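PDB 5TZ6: CurJ from Moorea producens 3L, which probably catalyses a vinylogous dehydration, as the dehydratase domain of a polyketide synthase module in curacin biosynthesis. Local coordinates for residues A52-L57 against A132-G137; Y168-D173 against S224-V229; S266-K269 against E273-K276. The protein carries 1 engineered substitution. One frame throughout, in Å; residues are numbered along the deposited sequence.

Contact 1: A52-L57 against A132-G137; sequences ASHISL and AVHATG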
ATOM      1  N   ALA A  52      -5.025  22.080  -8.646  1.00 43.52           N
ATOM      2  CA  ALA A  52      -3.642  22.106  -9.113  1.00 51.74           C
ATOM      3  C   ALA A  52      -2.790  21.120  -8.325  1.00 53.66           C
ATOM      4  O   ALA A  52      -1.941  20.419  -8.890  1.00 69.32           O
ATOM      5  CB  ALA A  52      -3.067  23.520  -8.993  1.00 57.72           C
ATOM      6  N   SER A  53      -3.027  21.043  -7.018  1.00 49.25           N
ATOM      7  CA  SER A  53      -2.278  20.106  -6.196  1.00 45.09           C
ATOM      8  C   SER A  53      -2.503  18.679  -6.665  1.00 50.73           C
ATOM      9  O   SER A  53      -1.552  17.905  -6.809  1.00 62.40           O
ATOM     10  CB  SER A  53      -2.679  20.252  -4.731  1.00 52.61           C
ATOM     11  OG  SER A  53      -2.101  19.215  -3.955  1.00 69.45           O
ATOM     12  N   HIS A  54      -3.767  18.306  -6.899  1.00 46.15           N
ATOM     13  CA  HIS A  54      -4.058  16.967  -7.406  1.00 48.81           C
ATOM     14  C   HIS A  54      -3.389  16.718  -8.752  1.00 46.72           C
ATOM     15  O   HIS A  54      -2.997  15.582  -9.047  1.00 56.68           O
ATOM     16  CB  HIS A  54      -5.568  16.761  -7.493  1.00 41.16           C
ATOM     17  CG  HIS A  54      -6.268  16.994  -6.191  1.00 54.24           C
ATOM     18  ND1 HIS A  54      -7.133  18.048  -5.989  1.00 54.82           N
ATOM     19  CD2 HIS A  54      -6.194  16.334  -5.011  1.00 54.29           C
ATOM     20  CE1 HIS A  54      -7.577  18.015  -4.744  1.00 60.29           C
ATOM     21  NE2 HIS A  54      -7.021  16.985  -4.130  1.00 57.05           N
ATOM     22  N   ILE A  55      -3.241  17.761  -9.575  1.00 35.86           N
ATOM     23  CA  ILE A  55      -2.499  17.609 -10.825  1.00 42.05           C
ATOM     24  C   ILE A  55      -1.045  17.251 -10.537  1.00 46.70           C
ATOM     25  O   ILE A  55      -0.487  16.308 -11.115  1.00 54.12           O
ATOM     26  CB  ILE A  55      -2.617  18.886 -11.675  1.00 46.81           C
ATOM     27  CG1 ILE A  55      -4.088  19.136 -12.035  1.00 48.98           C
ATOM     28  CG2 ILE A  55      -1.697  18.823 -12.888  1.00 38.26           C
ATOM     29  CD1 ILE A  55      -4.290  20.040 -13.222  1.00 50.04           C
ATOM     30  N   SER A  56      -0.410  17.996  -9.633  1.00 54.25           N
ATOM     31  CA  SER A  56       0.964  17.677  -9.253  1.00 50.94           C
ATOM     32  C   SER A  56       1.069  16.254  -8.697  1.00 48.48           C
ATOM     33  O   SER A  56       2.033  15.527  -8.987  1.00 56.21           O
ATOM     34  CB  SER A  56       1.458  18.724  -8.250  1.00 45.32           C
ATOM     35  OG  SER A  56       2.679  18.349  -7.649  1.00 65.14           O
ATOM     36  N   LEU A  57       0.056  15.820  -7.943  1.00 43.54           N
ATOM     37  CA  LEU A  57       0.046  14.471  -7.382  1.00 43.07           C
ATOM     38  C   LEU A  57      -0.023  13.415  -8.479  1.00 52.88           C
ATOM     39  O   LEU A  57       0.656  12.378  -8.405  1.00 53.23           O
ATOM     40  CB  LEU A  57      -1.127  14.328  -6.414  1.00 43.72           C
ATOM     41  CG  LEU A  57      -1.320  13.011  -5.662  1.00 56.46           C
ATOM     42  CD1 LEU A  57      -0.100  12.685  -4.824  1.00 60.69           C
ATOM     43  CD2 LEU A  57      -2.557  13.102  -4.780  1.00 56.89           C
ATOM     44  N   ALA A 132     -14.451  10.689  -0.363  1.00 56.76           N
ATOM     45  CA  ALA A 132     -14.745  11.767  -1.292  1.00 58.77           C
ATOM     46  C   ALA A 132     -13.848  11.660  -2.516  1.00 54.54           C
ATOM     47  O   ALA A 132     -12.705  11.205  -2.430  1.00 53.10           O
ATOM     48  CB  ALA A 132     -14.561  13.137  -0.633  1.00 57.45           C
ATOM     49  N   VAL A 133     -14.382  12.079  -3.661  1.00 51.92           N
ATOM     50  CA  VAL A 133     -13.629  12.129  -4.910  1.00 47.46           C
ATOM     51  C   VAL A 133     -13.230  13.574  -5.177  1.00 47.96           C
ATOM     52  O   VAL A 133     -14.079  14.477  -5.192  1.00 58.25           O
ATOM     53  CB  VAL A 133     -14.447  11.552  -6.077  1.00 58.82           C
ATOM     54  CG1 VAL A 133     -13.656  11.637  -7.369  1.00 61.72           C
ATOM     55  CG2 VAL A 133     -14.839  10.113  -5.784  1.00 61.16           C
ATOM     56  N   HIS A 134     -11.933  13.800  -5.376  1.00 47.66           N
ATOM     57  CA  HIS A 134     -11.416  15.140  -5.592  1.00 52.09           C
ATOM     58  C   HIS A 134     -10.941  15.392  -7.009  1.00 50.83           C
ATOM     59  O   HIS A 134     -10.880  16.558  -7.420  1.00 52.58           O
ATOM     60  CB  HIS A 134     -10.260  15.418  -4.622  1.00 51.30           C
ATOM     61  CG  HIS A 134     -10.620  15.171  -3.194  1.00 58.94           C
ATOM     62  ND1 HIS A 134     -11.686  15.795  -2.580  1.00 55.49           N
ATOM     63  CD2 HIS A 134     -10.071  14.359  -2.260  1.00 61.12           C
ATOM     64  CE1 HIS A 134     -11.771  15.385  -1.328  1.00 66.97           C
ATOM     65  NE2 HIS A 134     -10.804  14.512  -1.109  1.00 63.69           N
ATOM     66  N   ALA A 135     -10.621  14.348  -7.769  1.00 48.42           N
ATOM     67  CA  ALA A 135     -10.300  14.598  -9.169  1.00 44.19           C
ATOM     68  C   ALA A 135     -10.493  13.317  -9.954  1.00 45.37           C
ATOM     69  O   ALA A 135     -10.320  12.223  -9.426  1.00 51.40           O
ATOM     70  CB  ALA A 135      -8.866  15.124  -9.339  1.00 45.32           C
ATOM     71  N   THR A 136     -10.874  13.464 -11.215  1.00 43.32           N
ATOM     72  CA  THR A 136     -11.049  12.316 -12.086  1.00 50.70           C
ATOM     73  C   THR A 136     -10.494  12.672 -13.449  1.00 45.13           C
ATOM     74  O   THR A 136     -10.385  13.849 -13.800  1.00 47.49           O
ATOM     75  CB  THR A 136     -12.525  11.910 -12.187  1.00 49.43           C
ATOM     76  OG1 THR A 136     -13.290  13.021 -12.663  1.00 52.71           O
ATOM     77  CG2 THR A 136     -13.044  11.530 -10.823  1.00 50.66           C
ATOM     78  N   GLY A 137     -10.130  11.649 -14.214  1.00 49.69           N
ATOM     79  CA  GLY A 137      -9.775  11.903 -15.598  1.00 41.53           C
ATOM     80  C   GLY A 137      -8.977  10.752 -16.184  1.00 49.96           C
ATOM     81  O   GLY A 137      -9.060   9.625 -15.715  1.00 40.83           O
TER
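The imidazole rings of His54 and His134 lie nearly parallel, their planes 13° apart, but they are offset so far that there is little ring-on-ring overlap, with centroids 5.7 Å apart. Over one face of the His54 ring sits the CB methylene of His134, displaced toward the rim and 3.9 Å from the centroid, a CH-pi contact. The His134 ring meets its neighbour only obliquely; one of its own faces has the Ala132 carbonyl O above it, again toward the rim. His54 holds CG anti to its carbonyl carbon (chi1 -56°), which brings its imidazole over the His134 CB, and the like torsion of His134 (chi1 -53°) leaves that ring lying off to the side.

At the root of the His54 side chain, CB rests 4.1 Å from the CB of Ala135, whose lone methyl suits a place where helix and strand approach, His54 CA lying 6.9 Å from Ala135 CA. An alanine at His54 would keep that touch but is likely to open a gap over the His134 CB and strip it of its aromatic cover. His134 itself is buried and polar, and both ring nitrogens are satisfied: ND1 bonds Gln80 O and NE2 bonds Ser109 OG, which fixes the rotation of the ring.

His134 and Ala135 both pair with Val107 of strand 102-110, a classic beta bulge in strand 132-141 that lets two successive side chains turn to the helix. The same neighbouring strand brings Val107 against His54 and Ala135, while Ala52 and Ile55 of helix 51-65 pack on helix 215-223 and Ile55 also reaches strand 71-77.

Contact 2: Y168-D173 against S224-V229; sequences YQHLWD and SIIALV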
ATOM      1  N   TYR A 168      -3.266  39.105  -6.279  1.00 57.09           N
ATOM      2  CA  TYR A 168      -3.416  38.523  -4.954  1.00 59.03           C
ATOM      3  C   TYR A 168      -4.520  39.236  -4.198  1.00 56.80           C
ATOM      4  O   TYR A 168      -5.363  38.596  -3.554  1.00 52.03           O
ATOM      5  CB  TYR A 168      -2.095  38.610  -4.196  1.00 54.92           C
ATOM      6  CG  TYR A 168      -0.959  37.881  -4.885  1.00 54.86           C
ATOM      7  CD1 TYR A 168      -1.116  36.586  -5.343  1.00 43.70           C
ATOM      8  CD2 TYR A 168       0.268  38.509  -5.096  1.00 55.21           C
ATOM      9  CE1 TYR A 168      -0.082  35.924  -5.979  1.00 60.17           C
ATOM     10  CE2 TYR A 168       1.306  37.862  -5.728  1.00 56.15           C
ATOM     11  CZ  TYR A 168       1.128  36.566  -6.167  1.00 65.87           C
ATOM     12  OH  TYR A 168       2.164  35.914  -6.799  1.00 69.89           O
ATOM     13  N   GLN A 169      -4.615  40.548  -4.393  1.00 53.11           N
ATOM     14  CA  GLN A 169      -5.683  41.305  -3.762  1.00 60.18           C
ATOM     15  C   GLN A 169      -7.034  40.841  -4.277  1.00 62.50           C
ATOM     16  O   GLN A 169      -7.966  40.632  -3.486  1.00 57.00           O
ATOM     17  CB  GLN A 169      -5.495  42.798  -4.017  1.00 52.96           C
ATOM     18  CG  GLN A 169      -6.543  43.655  -3.344  1.00 59.63           C
ATOM     19  CD  GLN A 169      -6.395  43.645  -1.834  1.00 67.60           C
ATOM     20  OE1 GLN A 169      -5.348  44.016  -1.308  1.00 77.45           O
ATOM     21  NE2 GLN A 169      -7.442  43.225  -1.130  1.00 73.31           N
ATOM     22  N   HIS A 170      -7.155  40.655  -5.601  1.00 58.82           N
ATOM     23  CA  HIS A 170      -8.414  40.154  -6.140  1.00 56.79           C
ATOM     24  C   HIS A 170      -8.833  38.881  -5.420  1.00 52.59           C
ATOM     25  O   HIS A 170     -10.014  38.694  -5.108  1.00 47.07           O
ATOM     26  CB  HIS A 170      -8.299  39.906  -7.648  1.00 46.36           C
ATOM     27  CG  HIS A 170      -9.506  39.244  -8.243  1.00 57.11           C
ATOM     28  ND1 HIS A 170     -10.499  39.946  -8.892  1.00 58.56           N
ATOM     29  CD2 HIS A 170      -9.874  37.941  -8.296  1.00 54.23           C
ATOM     30  CE1 HIS A 170     -11.427  39.106  -9.318  1.00 56.20           C
ATOM     31  NE2 HIS A 170     -11.074  37.883  -8.965  1.00 56.39           N
ATOM     32  N   LEU A 171      -7.870  38.013  -5.112  1.00 44.71           N
ATOM     33  CA  LEU A 171      -8.224  36.771  -4.439  1.00 56.12           C
ATOM     34  C   LEU A 171      -8.493  37.018  -2.963  1.00 60.28           C
ATOM     35  O   LEU A 171      -9.436  36.450  -2.397  1.00 64.32           O
ATOM     36  CB  LEU A 171      -7.111  35.736  -4.634  1.00 49.32           C
ATOM     37  CG  LEU A 171      -6.973  35.185  -6.059  1.00 51.68           C
ATOM     38  CD1 LEU A 171      -5.749  34.302  -6.164  1.00 48.86           C
ATOM     39  CD2 LEU A 171      -8.224  34.409  -6.481  1.00 49.38           C
ATOM     40  N   TRP A 172      -7.689  37.885  -2.337  1.00 59.86           N
ATOM     41  CA  TRP A 172      -7.874  38.185  -0.922  1.00 58.47           C
ATOM     42  C   TRP A 172      -9.296  38.648  -0.639  1.00 58.82           C
ATOM     43  O   TRP A 172      -9.893  38.274   0.378  1.00 52.46           O
ATOM     44  CB  TRP A 172      -6.856  39.236  -0.482  1.00 51.05           C
ATOM     45  CG  TRP A 172      -6.616  39.256   0.994  1.00 55.38           C
ATOM     46  CD1 TRP A 172      -7.302  39.976   1.932  1.00 56.05           C
ATOM     47  CD2 TRP A 172      -5.641  38.489   1.713  1.00 59.58           C
ATOM     48  NE1 TRP A 172      -6.794  39.724   3.185  1.00 62.95           N
ATOM     49  CE2 TRP A 172      -5.780  38.810   3.078  1.00 58.21           C
ATOM     50  CE3 TRP A 172      -4.656  37.571   1.332  1.00 51.76           C
ATOM     51  CZ2 TRP A 172      -4.974  38.245   4.061  1.00 57.76           C
ATOM     52  CZ3 TRP A 172      -3.859  37.010   2.310  1.00 60.08           C
ATOM     53  CH2 TRP A 172      -4.023  37.349   3.660  1.00 56.14           C
ATOM     54  N   ASP A 173      -9.867  39.439  -1.547  1.00 51.42           N
ATOM     55  CA  ASP A 173     -11.212  39.960  -1.340  1.00 53.64           C
ATOM     56  C   ASP A 173     -12.259  38.853  -1.354  1.00 66.65           C
ATOM     57  O   ASP A 173     -13.291  38.977  -0.686  1.00 69.31           O
ATOM     58  CB  ASP A 173     -11.519  41.010  -2.403  1.00 61.75           C
ATOM     59  CG  ASP A 173     -10.601  42.216  -2.308  1.00 85.22           C
ATOM     60  OD1 ASP A 173     -10.132  42.529  -1.193  1.00 89.59           O
ATOM     61  OD2 ASP A 173     -10.345  42.849  -3.354  1.00100.45           O
ATOM     62  N   SER A 224      -2.841  32.898 -13.147  1.00 62.54           N
ATOM     63  CA  SER A 224      -2.615  33.875 -14.207  1.00 60.71           C
ATOM     64  C   SER A 224      -3.924  34.343 -14.837  1.00 55.56           C
ATOM     65  O   SER A 224      -4.033  35.505 -15.240  1.00 64.27           O
ATOM     66  CB  SER A 224      -1.696  33.295 -15.284  1.00 59.03           C
ATOM     67  OG  SER A 224      -2.262  32.137 -15.876  1.00 60.41           O
ATOM     68  N   ILE A 225      -4.936  33.473 -14.917  1.00 46.69           N
ATOM     69  CA  ILE A 225      -6.155  33.873 -15.613  1.00 52.32           C
ATOM     70  C   ILE A 225      -6.840  35.010 -14.881  1.00 59.01           C
ATOM     71  O   ILE A 225      -7.560  35.801 -15.502  1.00 63.89           O
ATOM     72  CB  ILE A 225      -7.147  32.704 -15.797  1.00 59.87           C
ATOM     73  CG1 ILE A 225      -8.048  32.571 -14.571  1.00 59.61           C
ATOM     74  CG2 ILE A 225      -6.419  31.398 -16.109  1.00 63.93           C
ATOM     75  CD1 ILE A 225      -9.499  32.328 -14.928  1.00 72.71           C
ATOM     76  N   ILE A 226      -6.611  35.132 -13.574  1.00 55.55           N
ATOM     77  CA  ILE A 226      -7.232  36.211 -12.821  1.00 48.45           C
ATOM     78  C   ILE A 226      -6.873  37.552 -13.438  1.00 52.97           C
ATOM     79  O   ILE A 226      -7.647  38.514 -13.349  1.00 51.60           O
ATOM     80  CB  ILE A 226      -6.800  36.144 -11.344  1.00 47.26           C
ATOM     81  CG1 ILE A 226      -7.422  34.931 -10.649  1.00 46.81           C
ATOM     82  CG2 ILE A 226      -7.136  37.453 -10.621  1.00 43.41           C
ATOM     83  CD1 ILE A 226      -8.937  34.888 -10.728  1.00 55.34           C
ATOM     84  N   ALA A 227      -5.705  37.639 -14.082  1.00 51.18           N
ATOM     85  CA  ALA A 227      -5.237  38.903 -14.640  1.00 55.71           C
ATOM     86  C   ALA A 227      -6.035  39.352 -15.855  1.00 57.28           C
ATOM     87  O   ALA A 227      -5.888  40.504 -16.276  1.00 69.38           O
ATOM     88  CB  ALA A 227      -3.754  38.800 -15.004  1.00 53.46           C
ATOM     89  N   LEU A 228      -6.880  38.493 -16.413  1.00 52.79           N
ATOM     90  CA  LEU A 228      -7.739  38.875 -17.524  1.00 53.74           C
ATOM     91  C   LEU A 228      -9.150  39.241 -17.087  1.00 58.33           C
ATOM     92  O   LEU A 228      -9.989  39.531 -17.945  1.00 64.18           O
ATOM     93  CB  LEU A 228      -7.800  37.744 -18.553  1.00 56.75           C
ATOM     94  CG  LEU A 228      -6.456  37.159 -18.975  1.00 58.15           C
ATOM     95  CD1 LEU A 228      -6.667  35.920 -19.824  1.00 59.66           C
ATOM     96  CD2 LEU A 228      -5.635  38.190 -19.738  1.00 65.05           C
ATOM     97  N   VAL A 229      -9.435  39.228 -15.784  1.00 61.15           N
ATOM     98  CA  VAL A 229     -10.782  39.488 -15.287  1.00 69.05           C
ATOM     99  C   VAL A 229     -10.751  40.475 -14.124  1.00 73.83           C
ATOM    100  O   VAL A 229     -11.683  40.523 -13.314  1.00 78.05           O
ATOM    101  CB  VAL A 229     -11.467  38.173 -14.870  1.00 67.21           C
ATOM    102  CG1 VAL A 229     -11.491  37.196 -16.033  1.00 57.96           C
ATOM    103  CG2 VAL A 229     -10.748  37.567 -13.685  1.00 67.98           C
TER
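His170 and Ile226 form the tight part of this contact, where the branched side chain of the isoleucine presses against the imidazole. The CG2 methyl of Ile226 lies 3.6 Å from His170 CD2, and CD1 of the same isoleucine approaches that CD2 at 4.0 Å, so both branch ends bear on one carbon of the ring. The approach is oblique. With CG anti to its backbone N (chi1 173°), His170 swings its ring off the helix toward the loop, and Ile226 CG2, likewise anti to its own N, reaches out to meet it. A histidine suits this boundary because its carbon side accepts the methyls while NE2 bonds Thr239 OG1 of strand 239-250, which restrains the ring's rotation.

Packing is looser beside this pair. Leu171 CD2 stays 4.3 Å from Ile226 CG1, and the Val229 carbonyl O lies 4.2 Å from His170 CE1. Leu171 has a second task: it lines the pocket and touches the bound hydroxy-enoic acid, so Ile226 backs a first-shell residue. The two segments belong to the C-terminal half of what is probably a double-hotdog dehydratase fold. Here helix 164-173 faces the turns that follow helix 215-223, in which each amide from Ala227 to Val229 bonds the carbonyl three residues back. Ile225 and Val229 pack on Phe240.

The solvent side of helix 164-173 lies round from the loop. There Gln169 NE2 donates to Asp173 OD1, one helical turn on, at 2.8 Å; the N-H...O angle is 139°, and the donor meets the oxygen from above the carboxylate plane, a bent bond between two exposed polar side chains. Exposed Trp172 stacks on His177.

Contact 3: S266-K269 against E273-K276; sequences SKDK and EKFK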
ATOM      1  N   SER A 266     -10.815  33.967 -22.750  1.00 82.96           N
ATOM      2  CA  SER A 266     -11.885  34.933 -22.543  1.00 84.79           C
ATOM      3  C   SER A 266     -13.089  34.222 -21.944  1.00 83.32           C
ATOM      4  O   SER A 266     -13.110  32.996 -21.803  1.00 82.46           O
ATOM      5  CB  SER A 266     -12.260  35.637 -23.850  1.00 96.33           C
ATOM      6  OG  SER A 266     -12.681  34.700 -24.825  1.00101.78           O
ATOM      7  N   LYS A 267     -14.076  35.022 -21.550  1.00 83.82           N
ATOM      8  CA  LYS A 267     -15.327  34.468 -21.056  1.00 89.59           C
ATOM      9  C   LYS A 267     -16.131  33.879 -22.209  1.00 96.59           C
ATOM     10  O   LYS A 267     -16.127  34.406 -23.325  1.00 96.27           O
ATOM     11  CB  LYS A 267     -16.145  35.548 -20.348  1.00 92.01           C
ATOM     12  CG  LYS A 267     -15.336  36.455 -19.436  1.00 88.72           C
ATOM     13  CD  LYS A 267     -16.250  37.341 -18.603  1.00 99.12           C
ATOM     14  CE  LYS A 267     -15.649  38.721 -18.380  1.00103.19           C
ATOM     15  NZ  LYS A 267     -15.978  39.656 -19.496  1.00108.49           N
ATOM     16  N   ASP A 268     -16.815  32.771 -21.937  1.00 85.46           N
ATOM     17  CA  ASP A 268     -17.685  32.164 -22.934  1.00 97.96           C
ATOM     18  C   ASP A 268     -18.725  33.165 -23.426  1.00102.06           C
ATOM     19  O   ASP A 268     -19.396  33.823 -22.626  1.00103.92           O
ATOM     20  CB  ASP A 268     -18.377  30.931 -22.346  1.00110.19           C
ATOM     21  CG  ASP A 268     -18.705  29.885 -23.399  1.00123.93           C
ATOM     22  OD1 ASP A 268     -17.847  29.623 -24.267  1.00127.45           O
ATOM     23  OD2 ASP A 268     -19.826  29.328 -23.361  1.00131.66           O
ATOM     24  N   LYS A 269     -18.844  33.298 -24.752  1.00114.45           N
ATOM     25  CA  LYS A 269     -19.844  34.204 -25.308  1.00119.64           C
ATOM     26  C   LYS A 269     -21.246  33.837 -24.841  1.00124.10           C
ATOM     27  O   LYS A 269     -22.087  34.722 -24.641  1.00126.80           O
ATOM     28  CB  LYS A 269     -19.782  34.200 -26.836  1.00126.34           C
ATOM     29  CG  LYS A 269     -20.324  35.469 -27.484  1.00132.17           C
ATOM     30  CD  LYS A 269     -19.321  36.613 -27.474  1.00131.56           C
ATOM     31  CE  LYS A 269     -19.909  37.849 -28.153  1.00136.82           C
ATOM     32  NZ  LYS A 269     -20.381  37.572 -29.543  1.00136.81           N
ATOM     33  N   GLU A 273     -20.289  33.121 -17.169  1.00 86.78           N
ATOM     34  CA  GLU A 273     -19.789  32.498 -15.957  1.00 82.67           C
ATOM     35  C   GLU A 273     -18.670  31.509 -16.224  1.00 70.44           C
ATOM     36  O   GLU A 273     -18.086  30.984 -15.269  1.00 69.11           O
ATOM     37  CB  GLU A 273     -20.928  31.806 -15.195  1.00 96.23           C
ATOM     38  CG  GLU A 273     -21.637  32.740 -14.225  1.00115.58           C
ATOM     39  CD  GLU A 273     -23.093  32.383 -14.011  1.00138.41           C
ATOM     40  OE1 GLU A 273     -23.855  32.357 -15.000  1.00150.08           O
ATOM     41  OE2 GLU A 273     -23.475  32.135 -12.847  1.00144.94           O
ATOM     42  N   LYS A 274     -18.367  31.230 -17.486  1.00 62.90           N
ATOM     43  CA  LYS A 274     -17.279  30.341 -17.856  1.00 59.26           C
ATOM     44  C   LYS A 274     -16.144  31.163 -18.443  1.00 59.33           C
ATOM     45  O   LYS A 274     -16.364  31.986 -19.338  1.00 62.18           O
ATOM     46  CB  LYS A 274     -17.739  29.308 -18.882  1.00 58.05           C
ATOM     47  CG  LYS A 274     -18.795  28.348 -18.389  1.00 66.40           C
ATOM     48  CD  LYS A 274     -19.304  27.508 -19.544  1.00 71.46           C
ATOM     49  CE  LYS A 274     -20.149  26.359 -19.055  1.00 82.26           C
ATOM     50  NZ  LYS A 274     -21.088  26.798 -17.988  1.00 89.61           N
ATOM     51  N   PHE A 275     -14.937  30.943 -17.939  1.00 56.22           N
ATOM     52  CA  PHE A 275     -13.737  31.529 -18.515  1.00 53.96           C
ATOM     53  C   PHE A 275     -12.881  30.403 -19.076  1.00 56.20           C
ATOM     54  O   PHE A 275     -12.507  29.478 -18.341  1.00 49.50           O
ATOM     55  CB  PHE A 275     -12.952  32.337 -17.485  1.00 50.63           C
ATOM     56  CG  PHE A 275     -11.912  33.217 -18.100  1.00 63.45           C
ATOM     57  CD1 PHE A 275     -10.629  32.746 -18.308  1.00 63.81           C
ATOM     58  CD2 PHE A 275     -12.228  34.501 -18.509  1.00 65.17           C
ATOM     59  CE1 PHE A 275      -9.673  33.549 -18.893  1.00 70.13           C
ATOM     60  CE2 PHE A 275     -11.279  35.308 -19.093  1.00 67.53           C
ATOM     61  CZ  PHE A 275      -9.999  34.834 -19.285  1.00 71.37           C
ATOM     62  N   LYS A 276     -12.565  30.494 -20.369  1.00 56.08           N
ATOM     63  CA  LYS A 276     -11.822  29.462 -21.082  1.00 56.09           C
ATOM     64  C   LYS A 276     -10.484  30.013 -21.560  1.00 56.24           C
ATOM     65  O   LYS A 276     -10.408  31.136 -22.076  1.00 62.62           O
ATOM     66  CB  LYS A 276     -12.625  28.919 -22.266  1.00 53.03           C
ATOM     67  CG  LYS A 276     -13.989  28.361 -21.885  1.00 67.83           C
ATOM     68  CD  LYS A 276     -14.863  28.120 -23.109  1.00 80.63           C
ATOM     69  CE  LYS A 276     -16.131  27.365 -22.733  1.00 91.10           C
ATOM     70  NZ  LYS A 276     -16.941  26.993 -23.926  1.00106.72           N
TER
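Asp268 and Lys276 form a salt bridge, Lys276 NZ lying 2.8 Å from Asp268 OD1 and meeting it from well above the carboxylate plane, 60° out. The lysine chain is extended beyond CG and spans the strands, while Asp268 keeps CG anti to its backbone N (chi1 -151°), which carries the carboxylate to the amine. The long lysine can thus cross from its strand to the short aspartate just beyond the end of the neighbouring one, and both charges can stay near solvent.

Beneath the charges runs the backbone pairing. Ser266 and Lys276 make an antiparallel hydrogen-bonded pair, each N donating to the other's O at 2.9 Å. Further toward the turn, Asp268 N reaches Lys274 O at 2.8 Å and nearly straight, at 165°; the same oxygen takes a CA-H...O contact from Lys267 CA, 3.2 Å away, so one carbonyl serves two neighbours.

Lys267 and Phe275 form the non-hydrogen-bonded pair between these bonds. Phe275 lays its ring over the partner backbone, CE2 coming within 3.5 Å of Ser266 CA, while Lys267 CG lies 3.8 Å from Phe275 CD2. The buried aromatic also packs on Ile225, Leu228 and Val229, whereas the lysine lends only its aliphatic root and sends its amine away. This is the closed end of a beta hairpin, strands 258-267 and 274-282, with Ser266 and Lys276 on one face, and on the other Phe275 packed inward beside the exposed Lys267.

Along the chain the three contacts follow in series, each closing before the next opens. Contact 1, nearest the centre of the chain, packs helix 51-65 on strand 132-141; contacts 2 and 3 both lie in the later half of the dehydratase. Centres of contacts 1 and 2 are about 22 Å apart, those of 1 and 3 about 23 Å, and neither pair touches. Contacts 2 and 3, about 15 Å apart between centres, do meet, through the Phe275 ring and the loop 224-229. The hairpin packs on the loop whose Ile226 touches pocket residue Leu171, while helix 51-65 approaches the ligand from the other half.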